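Local structure of putative mRNA export protein (Chaetomium thermophilum, 4WP2) at residues Arg15-Asn20 and Leu38-Phe43. The protein probably takes part in exporting mRNA from the nucleus to the cytoplasm, this chain being its C-terminal UBA domain. Sequence-based numbering, arbitrary orientation.
Sequences RRTGMN and LALQSF
In the core of this UBA-fold domain, Phe43 of helix 36-46 lies against the end of helix 2-17, meeting Thr17 and, in the turn that follows, Met19. Thr17 CB sits over the centre of the Phe43 ring, 3.8 Å from its centroid and 7° off the normal, a CH-pi contact. Threonine's two branches divide the work: CG2 joins CB over the ring face and meets Leu40 CD2 at 3.7 Å, while OG1, set between backbone N and carbonyl carbon (chi1 67°), accepts from Met19 N (3.1 Å) in an ST turn and also bonds Val13 O. Gly18 has positive phi, where a side chain would jam against Thr17 O. Met19's flexible chain bends at its thioether, bringing CE 3.5 Å from Phe43 CD1, its sulfur oblique to the ring in a Met-aromatic contact. Without the ring, as with an alanine here, Thr17 CB and the Met19 thioether would probably lose their shared aromatic partner, opening a gap. Leucine's other methyl, Leu40 CD1, lies over one guanidinium face of Arg16, offset toward the rim, 3.7 Å from Arg16 NH1; Arg16 NE salt-bridges the Val61 carboxylate. Asn20 OD1 then caps helix 21-25 at Tyr23 N, while tail residues Phe55 and Val61 touch Met19 and Phe43.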
ATOM      1  N   ARG A  15       7.821  27.072  29.825  1.00 24.37           N
ATOM      2  CA  ARG A  15       8.228  28.019  28.797  1.00 23.96           C
ATOM      3  C   ARG A  15       7.970  29.456  29.241  1.00 25.37           C
ATOM      4  O   ARG A  15       8.799  30.343  29.019  1.00 28.45           O
ATOM      5  CB  ARG A  15       7.491  27.732  27.480  1.00 34.81           C
ATOM      6  CG  ARG A  15       7.959  28.584  26.320  1.00 39.85           C
ATOM      7  CD  ARG A  15       7.165  28.309  25.054  1.00 47.78           C
ATOM      8  NE  ARG A  15       5.799  28.825  25.133  1.00 51.15           N
ATOM      9  CZ  ARG A  15       5.482  30.112  25.027  1.00 53.22           C
ATOM     10  NH1 ARG A  15       6.433  31.024  24.860  1.00 60.80           N
ATOM     11  NH2 ARG A  15       4.214  30.493  25.099  1.00 44.83           N
ATOM     12  N   ARG A  16       6.807  29.684  29.842  1.00 23.21           N
ATOM     13  CA  ARG A  16       6.400  31.027  30.235  1.00 24.54           C
ATOM     14  C   ARG A  16       7.112  31.531  31.501  1.00 27.35           C
ATOM     15  O   ARG A  16       7.493  32.704  31.572  1.00 26.33           O
ATOM     16  CB  ARG A  16       4.889  31.074  30.470  1.00 23.56           C
ATOM     17  CG  ARG A  16       4.050  30.991  29.202  1.00 27.20           C
ATOM     18  CD  ARG A  16       4.098  32.275  28.397  1.00 32.20           C
ATOM     19  NE  ARG A  16       3.367  33.351  29.060  1.00 44.55           N
ATOM     20  CZ  ARG A  16       2.043  33.466  29.075  1.00 49.79           C
ATOM     21  NH1 ARG A  16       1.284  32.551  28.488  1.00 45.16           N
ATOM     22  NH2 ARG A  16       1.481  34.488  29.705  1.00 50.46           N
ATOM     23  N   THR A  17       7.297  30.653  32.488  1.00 23.93           N
ATOM     24  CA  THR A  17       7.817  31.064  33.795  1.00 24.18           C
ATOM     25  C   THR A  17       9.323  30.892  33.949  1.00 23.25           C
ATOM     26  O   THR A  17       9.937  31.540  34.797  1.00 23.30           O
ATOM     27  CB  THR A  17       7.157  30.285  34.952  1.00 27.36           C
ATOM     28  OG1 THR A  17       7.541  28.908  34.888  1.00 21.56           O
ATOM     29  CG2 THR A  17       5.643  30.411  34.900  1.00 20.05           C
ATOM     30  N   GLY A  18       9.902  29.989  33.166  1.00 24.01           N
ATOM     31  CA  GLY A  18      11.316  29.672  33.283  1.00 24.65           C
ATOM     32  C   GLY A  18      11.613  28.577  34.295  1.00 29.30           C
ATOM     33  O   GLY A  18      12.768  28.176  34.452  1.00 25.33           O
ATOM     34  N   MET A  19      10.580  28.090  34.980  1.00 23.35           N
ATOM     35  CA  MET A  19      10.752  27.024  35.968  1.00 22.93           C
ATOM     36  C   MET A  19      10.960  25.667  35.327  1.00 25.78           C
ATOM     37  O   MET A  19      10.501  25.425  34.215  1.00 24.24           O
ATOM     38  CB  MET A  19       9.535  26.950  36.887  1.00 22.26           C
ATOM     39  CG  MET A  19       9.384  28.122  37.834  1.00 24.22           C
ATOM     40  SD  MET A  19       7.993  27.936  38.977  1.00 26.72           S
ATOM     41  CE  MET A  19       6.597  27.829  37.853  1.00 26.90           C
ATOM     42  N   ASN A  20      11.623  24.760  36.042  1.00 24.38           N
ATOM     43  CA  ASN A  20      11.777  23.397  35.549  1.00 26.01           C
ATOM     44  C   ASN A  20      10.423  22.667  35.578  1.00 25.97           C
ATOM     45  O   ASN A  20       9.421  23.212  36.055  1.00 21.42           O
ATOM     46  CB  ASN A  20      12.833  22.639  36.365  1.00 23.27           C
ATOM     47  CG  ASN A  20      12.481  22.533  37.848  1.00 25.24           C
ATOM     48  OD1 ASN A  20      11.311  22.539  38.229  1.00 23.17           O
ATOM     49  ND2 ASN A  20      13.503  22.403  38.688  1.00 27.79           N
ATOM     50  N   LEU A  38      -4.873  30.119  35.686  1.00 27.04           N
ATOM     51  CA  LEU A  38      -4.839  30.149  37.146  1.00 25.50           C
ATOM     52  C   LEU A  38      -3.462  29.717  37.665  1.00 25.06           C
ATOM     53  O   LEU A  38      -2.990  30.216  38.685  1.00 25.67           O
ATOM     54  CB  LEU A  38      -5.924  29.248  37.725  1.00 31.28           C
ATOM     55  CG  LEU A  38      -7.369  29.734  37.585  1.00 28.98           C
ATOM     56  CD1 LEU A  38      -8.311  28.704  38.178  1.00 30.20           C
ATOM     57  CD2 LEU A  38      -7.593  31.100  38.202  1.00 42.29           C
ATOM     58  N   ALA A  39      -2.824  28.788  36.958  1.00 24.62           N
ATOM     59  CA  ALA A  39      -1.476  28.355  37.304  1.00 22.38           C
ATOM     60  C   ALA A  39      -0.478  29.510  37.177  1.00 21.55           C
ATOM     61  O   ALA A  39       0.343  29.745  38.072  1.00 23.57           O
ATOM     62  CB  ALA A  39      -1.055  27.172  36.416  1.00 22.71           C
ATOM     63  N   LEU A  40      -0.548  30.244  36.070  1.00 24.76           N
ATOM     64  CA  LEU A  40       0.382  31.347  35.836  1.00 23.22           C
ATOM     65  C   LEU A  40       0.170  32.471  36.836  1.00 28.36           C
ATOM     66  O   LEU A  40       1.129  33.098  37.291  1.00 27.30           O
ATOM     67  CB  LEU A  40       0.234  31.882  34.409  1.00 23.55           C
ATOM     68  CG  LEU A  40       0.709  30.937  33.314  1.00 26.82           C
ATOM     69  CD1 LEU A  40       0.382  31.499  31.935  1.00 35.37           C
ATOM     70  CD2 LEU A  40       2.212  30.696  33.459  1.00 29.24           C
ATOM     71  N   GLN A  41      -1.094  32.720  37.161  1.00 27.95           N
ATOM     72  CA  GLN A  41      -1.467  33.685  38.184  1.00 28.47           C
ATOM     73  C   GLN A  41      -0.849  33.327  39.536  1.00 24.31           C
ATOM     74  O   GLN A  41      -0.360  34.197  40.249  1.00 26.91           O
ATOM     75  CB  GLN A  41      -2.989  33.763  38.269  1.00 36.80           C
ATOM     76  CG  GLN A  41      -3.527  34.771  39.253  1.00 45.14           C
ATOM     77  CD  GLN A  41      -5.041  34.731  39.332  1.00 52.68           C
ATOM     78  OE1 GLN A  41      -5.618  34.094  40.213  1.00 57.92           O
ATOM     79  NE2 GLN A  41      -5.693  35.411  38.396  1.00 52.68           N
ATOM     80  N   SER A  42      -0.880  32.049  39.892  1.00 26.08           N
ATOM     81  CA  SER A  42      -0.279  31.601  41.145  1.00 24.56           C
ATOM     82  C   SER A  42       1.227  31.830  41.136  1.00 25.69           C
ATOM     83  O   SER A  42       1.806  32.233  42.139  1.00 25.75           O
ATOM     84  CB  SER A  42      -0.577  30.127  41.397  1.00 30.73           C
ATOM     85  OG  SER A  42      -1.978  29.909  41.448  1.00 43.72           O
ATOM     86  N   PHE A  43       1.862  31.584  40.001  1.00 25.92           N
ATOM     87  CA  PHE A  43       3.292  31.837  39.891  1.00 23.31           C
ATOM     88  C   PHE A  43       3.615  33.315  40.129  1.00 28.94           C
ATOM     89  O   PHE A  43       4.560  33.648  40.858  1.00 31.35           O
ATOM     90  CB  PHE A  43       3.821  31.422  38.525  1.00 25.65           C
ATOM     91  CG  PHE A  43       5.246  31.836  38.296  1.00 24.70           C
ATOM     92  CD1 PHE A  43       6.280  31.138  38.886  1.00 27.78           C
ATOM     93  CD2 PHE A  43       5.545  32.946  37.535  1.00 26.86           C
ATOM     94  CE1 PHE A  43       7.597  31.525  38.693  1.00 29.68           C
ATOM     95  CE2 PHE A  43       6.861  33.341  37.344  1.00 24.95           C
ATOM     96  CZ  PHE A  43       7.880  32.629  37.926  1.00 25.72           C
TER